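Local atomic coordinates of C-domain type II peptide synthetase (Streptomyces globisporus, PDB entry 4ZNM), a protein that is a condensation-domain protein of the type II peptide synthetase kind, built on the two-lobed fold of the CoA-dependent acyltransferase clan. Residues P188-W199 with N300-F310. Numbering follows the deposited sequence. Where two conformers were deposited one is given.
Sequences PEPAQHAEFARW and NSRFEDTVGSF
Phe196 enters the aromatic cluster between Phe303 and Phe310, and its atoms divide the work. Phe196 CB lies over the face of Phe303, 3.9 Å from that ring's centroid, a CH-pi contact. With CG anti to the backbone N (chi1 178°), the ring leaves the helix toward the 300-310 loop. Phe196 CG meets Phe310 CE2 at 3.3 Å. That CE2 sits over the centre of the Phe196 ring, so CD1 and CE2 of Phe196 touch it too, while CE1 and CZ rest against Phe310 CD2. Phe196 CD2 lies 3.6 Å from Phe303 CD2, where the Phe196 edge points to the Phe303 face, planes at 73°. Phenylalanine suits the place, its flat apolar ring offering an edge to one neighbour and a face to the other. His193 meets Phe310 offset edge-to-face, while its polar NE2 reaches Ser309 O through a water.

On the other face of Phe303 lies Arg302 CG. The Arg302 guanidinium covers the small Ala191 methyl, and its NH2 makes a weak salt-bridge bond to Glu195 OE1 (2.9 Å). The Gln192 N-H points almost straight (175°) at Glu195 OE2, from above the carboxylate plane; in this conformer the carboxylate thus links helix start and loop, weakly on the Arg302 side. The Asn300 amide stands steeply to the Trp199 indole, its NH2 over the ring.

Thr306 OG1 suits a double role, donating to Ala191 O from above the carbonyl plane and accepting from a water. Another water joins Val307 N to Ala191 O. This structural packing fastens the start of helix 193-203 to the loop joining strands 288-295 and 312-319, with Val307 against helix 162-180 and Asp305 salt-bridged to its Arg170.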
loop_
_atom_site.group_PDB
_atom_site.type_symbol
_atom_site.label_atom_id
_atom_site.label_comp_id
_atom_site.label_asym_id
_atom_site.label_seq_id
_atom_site.Cartn_x
_atom_site.Cartn_y
_atom_site.Cartn_z
ATOM N N PRO A 188 24.097 3.470 -1.844
ATOM C CA PRO A 188 24.565 2.082 -1.845
ATOM C C PRO A 188 24.210 1.365 -3.162
ATOM O O PRO A 188 23.271 1.743 -3.842
ATOM C CB PRO A 188 23.833 1.471 -0.649
ATOM C CG PRO A 188 22.593 2.304 -0.490
ATOM C CD PRO A 188 23.007 3.692 -0.873
ATOM N N GLU A 189 24.967 0.349 -3.528
ATOM C CA GLU A 189 24.634 -0.446 -4.694
ATOM C C GLU A 189 23.361 -1.243 -4.376
ATOM O O GLU A 189 23.293 -1.920 -3.361
ATOM C CB GLU A 189 25.801 -1.373 -5.064
ATOM C CG GLU A 189 25.723 -2.005 -6.462
ATOM C CD GLU A 189 25.875 -0.991 -7.601
ATOM O OE1 GLU A 189 26.406 0.129 -7.375
ATOM O OE2 GLU A 189 25.460 -1.328 -8.731
ATOM N N PRO A 190 22.326 -1.129 -5.219
ATOM C CA PRO A 190 21.124 -1.842 -4.807
ATOM C C PRO A 190 21.092 -3.273 -5.296
ATOM O O PRO A 190 21.642 -3.622 -6.335
ATOM C CB PRO A 190 20.000 -1.025 -5.453
ATOM C CG PRO A 190 20.619 -0.493 -6.711
ATOM C CD PRO A 190 22.104 -0.318 -6.434
ATOM N N ALA A 191 20.420 -4.104 -4.535
ATOM C CA ALA A 191 20.081 -5.430 -5.014
ATOM C C ALA A 191 18.906 -5.241 -5.991
ATOM O O ALA A 191 18.032 -4.399 -5.774
ATOM C CB ALA A 191 19.717 -6.336 -3.865
ATOM N N GLN A 192 18.905 -5.985 -7.084
ATOM C CA GLN A 192 17.789 -5.921 -8.017
ATOM C C GLN A 192 16.638 -6.863 -7.603
ATOM O O GLN A 192 16.844 -7.869 -6.903
ATOM C CB GLN A 192 18.275 -6.277 -9.413
ATOM C CG GLN A 192 19.329 -5.346 -9.959
ATOM C CD GLN A 192 18.827 -3.932 -10.122
ATOM O OE1 GLN A 192 17.634 -3.672 -10.167
ATOM N NE2 GLN A 192 19.744 -3.008 -10.182
ATOM N N HIS A 193 15.424 -6.548 -8.037
ATOM C CA HIS A 193 14.295 -7.360 -7.655
ATOM C C HIS A 193 14.454 -8.824 -8.117
ATOM O O HIS A 193 13.967 -9.712 -7.454
ATOM C CB HIS A 193 13.011 -6.810 -8.223
ATOM C CG HIS A 193 11.804 -7.549 -7.752
ATOM N ND1 HIS A 193 11.071 -8.374 -8.575
ATOM C CD2 HIS A 193 11.221 -7.621 -6.531
ATOM C CE1 HIS A 193 10.078 -8.915 -7.886
ATOM N NE2 HIS A 193 10.153 -8.488 -6.639
ATOM N N ALA A 194 15.160 -9.066 -9.228
ATOM C CA ALA A 194 15.324 -10.413 -9.730
ATOM C C ALA A 194 16.097 -11.217 -8.712
ATOM O O ALA A 194 15.862 -12.406 -8.550
ATOM C CB ALA A 194 16.031 -10.425 -11.059
ATOM N N GLU A 195 17.028 -10.569 -8.030
ATOM C CA GLU A 195 17.803 -11.267 -7.021
ATOM C C GLU A 195 16.870 -11.719 -5.890
ATOM O O GLU A 195 16.988 -12.844 -5.380
ATOM C CB GLU A 195 18.928 -10.381 -6.479
ATOM C CG GLU A 195 19.906 -9.864 -7.537
ATOM C CD GLU A 195 20.890 -8.856 -6.949
ATOM O OE1 GLU A 195 21.539 -9.212 -5.942
ATOM O OE2 GLU A 195 20.983 -7.725 -7.473
ATOM N N PHE A 196 15.918 -10.860 -5.530
ATOM C CA PHE A 196 14.946 -11.209 -4.499
ATOM C C PHE A 196 14.031 -12.354 -4.954
ATOM O O PHE A 196 13.709 -13.275 -4.185
ATOM C CB PHE A 196 14.104 -9.997 -4.101
ATOM C CG PHE A 196 13.059 -10.326 -3.073
ATOM C CD1 PHE A 196 11.722 -10.402 -3.418
ATOM C CD2 PHE A 196 13.427 -10.611 -1.769
ATOM C CE1 PHE A 196 10.756 -10.733 -2.454
ATOM C CE2 PHE A 196 12.468 -10.943 -0.808
ATOM C CZ PHE A 196 11.139 -11.000 -1.159
ATOM N N ALA A 197 13.589 -12.296 -6.203
ATOM C CA ALA A 197 12.756 -13.355 -6.729
ATOM C C ALA A 197 13.475 -14.692 -6.583
ATOM O O ALA A 197 12.845 -15.706 -6.266
ATOM C CB ALA A 197 12.383 -13.080 -8.184
ATOM N N ARG A 198 14.790 -14.690 -6.799
ATOM C CA ARG A 198 15.598 -15.903 -6.624
ATOM C C ARG A 198 15.663 -16.309 -5.163
ATOM O O ARG A 198 15.429 -17.465 -4.793
ATOM C CB ARG A 198 17.024 -15.691 -7.135
ATOM C CG ARG A 198 17.276 -16.164 -8.548
ATOM C CD ARG A 198 18.777 -16.312 -8.825
ATOM N NE ARG A 198 19.534 -15.059 -8.683
ATOM C CZ ARG A 198 20.442 -14.809 -7.736
ATOM N NH1 ARG A 198 21.067 -13.638 -7.723
ATOM N NH2 ARG A 198 20.741 -15.707 -6.802
ATOM N N TRP A 199 16.013 -15.342 -4.327
ATOM C CA TRP A 199 16.230 -15.617 -2.930
ATOM C C TRP A 199 14.940 -16.170 -2.296
ATOM O O TRP A 199 14.990 -17.086 -1.480
ATOM C CB TRP A 199 16.704 -14.370 -2.191
ATOM C CG TRP A 199 16.800 -14.662 -0.737
ATOM C CD1 TRP A 199 17.826 -15.296 -0.092
ATOM C CD2 TRP A 199 15.800 -14.411 0.254
ATOM N NE1 TRP A 199 17.529 -15.454 1.240
ATOM C CE2 TRP A 199 16.290 -14.920 1.481
ATOM C CE3 TRP A 199 14.540 -13.815 0.227
ATOM C CZ2 TRP A 199 15.571 -14.828 2.663
ATOM C CZ3 TRP A 199 13.827 -13.723 1.405
ATOM C CH2 TRP A 199 14.348 -14.222 2.608
ATOM N N ASN A 300 14.332 -9.329 5.018
ATOM C CA ASN A 300 15.726 -9.510 4.626
ATOM C C ASN A 300 16.359 -8.179 4.236
ATOM O O ASN A 300 16.090 -7.657 3.155
ATOM C CB ASN A 300 15.797 -10.503 3.473
ATOM C CG ASN A 300 17.206 -10.861 3.107
ATOM O OD1 ASN A 300 18.148 -10.153 3.468
ATOM N ND2 ASN A 300 17.367 -11.970 2.375
ATOM N N SER A 301 17.225 -7.651 5.097
ATOM C CA SER A 301 17.757 -6.294 4.926
ATOM C C SER A 301 18.661 -6.123 3.698
ATOM O O SER A 301 18.914 -4.995 3.274
ATOM C CB SER A 301 18.509 -5.865 6.192
ATOM O OG SER A 301 19.792 -6.467 6.289
ATOM N N ARG A 302 19.138 -7.219 3.107
ATOM C CA ARG A 302 19.798 -7.143 1.793
ATOM C C ARG A 302 18.952 -6.334 0.777
ATOM O O ARG A 302 19.491 -5.729 -0.140
ATOM C CB ARG A 302 20.070 -8.566 1.260
ATOM C CG ARG A 302 20.443 -8.705 -0.209
ATOM C CD ARG A 302 21.895 -8.395 -0.465
ATOM N NE ARG A 302 22.248 -8.565 -1.879
ATOM C CZ ARG A 302 22.882 -7.660 -2.628
ATOM N NH1 ARG A 302 23.259 -6.487 -2.125
ATOM N NH2 ARG A 302 23.140 -7.929 -3.902
ATOM N N PHE A 303 17.631 -6.333 0.928
ATOM C CA PHE A 303 16.764 -5.743 -0.094
ATOM C C PHE A 303 16.152 -4.366 0.272
ATOM O O PHE A 303 15.246 -3.885 -0.394
ATOM C CB PHE A 303 15.679 -6.776 -0.456
ATOM C CG PHE A 303 16.265 -8.043 -1.009
ATOM C CD1 PHE A 303 16.798 -8.062 -2.279
ATOM C CD2 PHE A 303 16.353 -9.172 -0.247
ATOM C CE1 PHE A 303 17.386 -9.201 -2.787
ATOM C CE2 PHE A 303 16.955 -10.310 -0.746
ATOM C CZ PHE A 303 17.467 -10.320 -2.017
ATOM N N GLU A 304 16.722 -3.677 1.254
ATOM C CA GLU A 304 16.133 -2.419 1.736
ATOM C C GLU A 304 16.285 -1.241 0.766
ATOM O O GLU A 304 15.550 -0.276 0.865
ATOM C CB GLU A 304 16.757 -2.031 3.097
ATOM C CG GLU A 304 18.238 -1.703 3.067
ATOM C CD GLU A 304 18.825 -1.553 4.475
ATOM O OE1 GLU A 304 20.010 -1.167 4.587
ATOM O OE2 GLU A 304 18.098 -1.819 5.462
ATOM N N ASP A 305 17.266 -1.308 -0.130
ATOM C CA ASP A 305 17.418 -0.320 -1.190
ATOM C C ASP A 305 16.821 -0.798 -2.525
ATOM O O ASP A 305 17.108 -0.204 -3.575
ATOM C CB ASP A 305 18.900 0.004 -1.373
ATOM C CG ASP A 305 19.514 0.632 -0.112
ATOM O OD1 ASP A 305 18.853 1.521 0.479
ATOM O OD2 ASP A 305 20.614 0.213 0.315
ATOM N N THR A 306 16.034 -1.875 -2.476
ATOM C CA THR A 306 15.551 -2.544 -3.692
ATOM C C THR A 306 14.160 -2.085 -4.097
ATOM O O THR A 306 13.218 -2.167 -3.296
ATOM C CB THR A 306 15.478 -4.072 -3.538
ATOM O OG1 THR A 306 16.773 -4.588 -3.222
ATOM C CG2 THR A 306 14.984 -4.731 -4.857
ATOM N N VAL A 307 14.027 -1.688 -5.358
ATOM C CA VAL A 307 12.720 -1.354 -5.933
ATOM C C VAL A 307 12.052 -2.614 -6.445
ATOM O O VAL A 307 12.626 -3.423 -7.203
ATOM C CB VAL A 307 12.867 -0.265 -7.020
ATOM C CG1 VAL A 307 11.540 0.012 -7.750
ATOM C CG2 VAL A 307 13.403 1.016 -6.389
ATOM N N GLY A 308 10.825 -2.789 -5.979
ATOM C CA GLY A 308 9.981 -3.913 -6.329
ATOM C C GLY A 308 8.734 -3.893 -5.443
ATOM O O GLY A 308 8.611 -3.053 -4.556
ATOM N N SER A 309 7.816 -4.813 -5.660
ATOM C CA SER A 309 6.658 -4.945 -4.780
ATOM C C SER A 309 6.796 -6.221 -3.940
ATOM O O SER A 309 6.613 -7.346 -4.412
ATOM C CB SER A 309 5.377 -4.922 -5.607
ATOM O OG SER A 309 4.262 -4.887 -4.750
ATOM N N PHE A 310 7.113 -6.010 -2.668
ATOM C CA PHE A 310 7.453 -7.065 -1.721
ATOM C C PHE A 310 6.300 -7.479 -0.831
ATOM O O PHE A 310 6.419 -8.441 -0.092
ATOM C CB PHE A 310 8.616 -6.579 -0.820
ATOM C CG PHE A 310 9.946 -6.565 -1.512
ATOM C CD1 PHE A 310 10.202 -5.673 -2.530
ATOM C CD2 PHE A 310 10.951 -7.426 -1.123
ATOM C CE1 PHE A 310 11.430 -5.650 -3.163
ATOM C CE2 PHE A 310 12.173 -7.408 -1.754
ATOM C CZ PHE A 310 12.413 -6.526 -2.777
HETATM O O HOH W 1 16.281 -2.334 -7.159
HETATM O O HOH W 2 19.059 -3.354 -1.851
HETATM O O HOH W 3 14.796 -3.833 -9.122
HETATM O O HOH W 4 8.410 -9.495 -4.690
#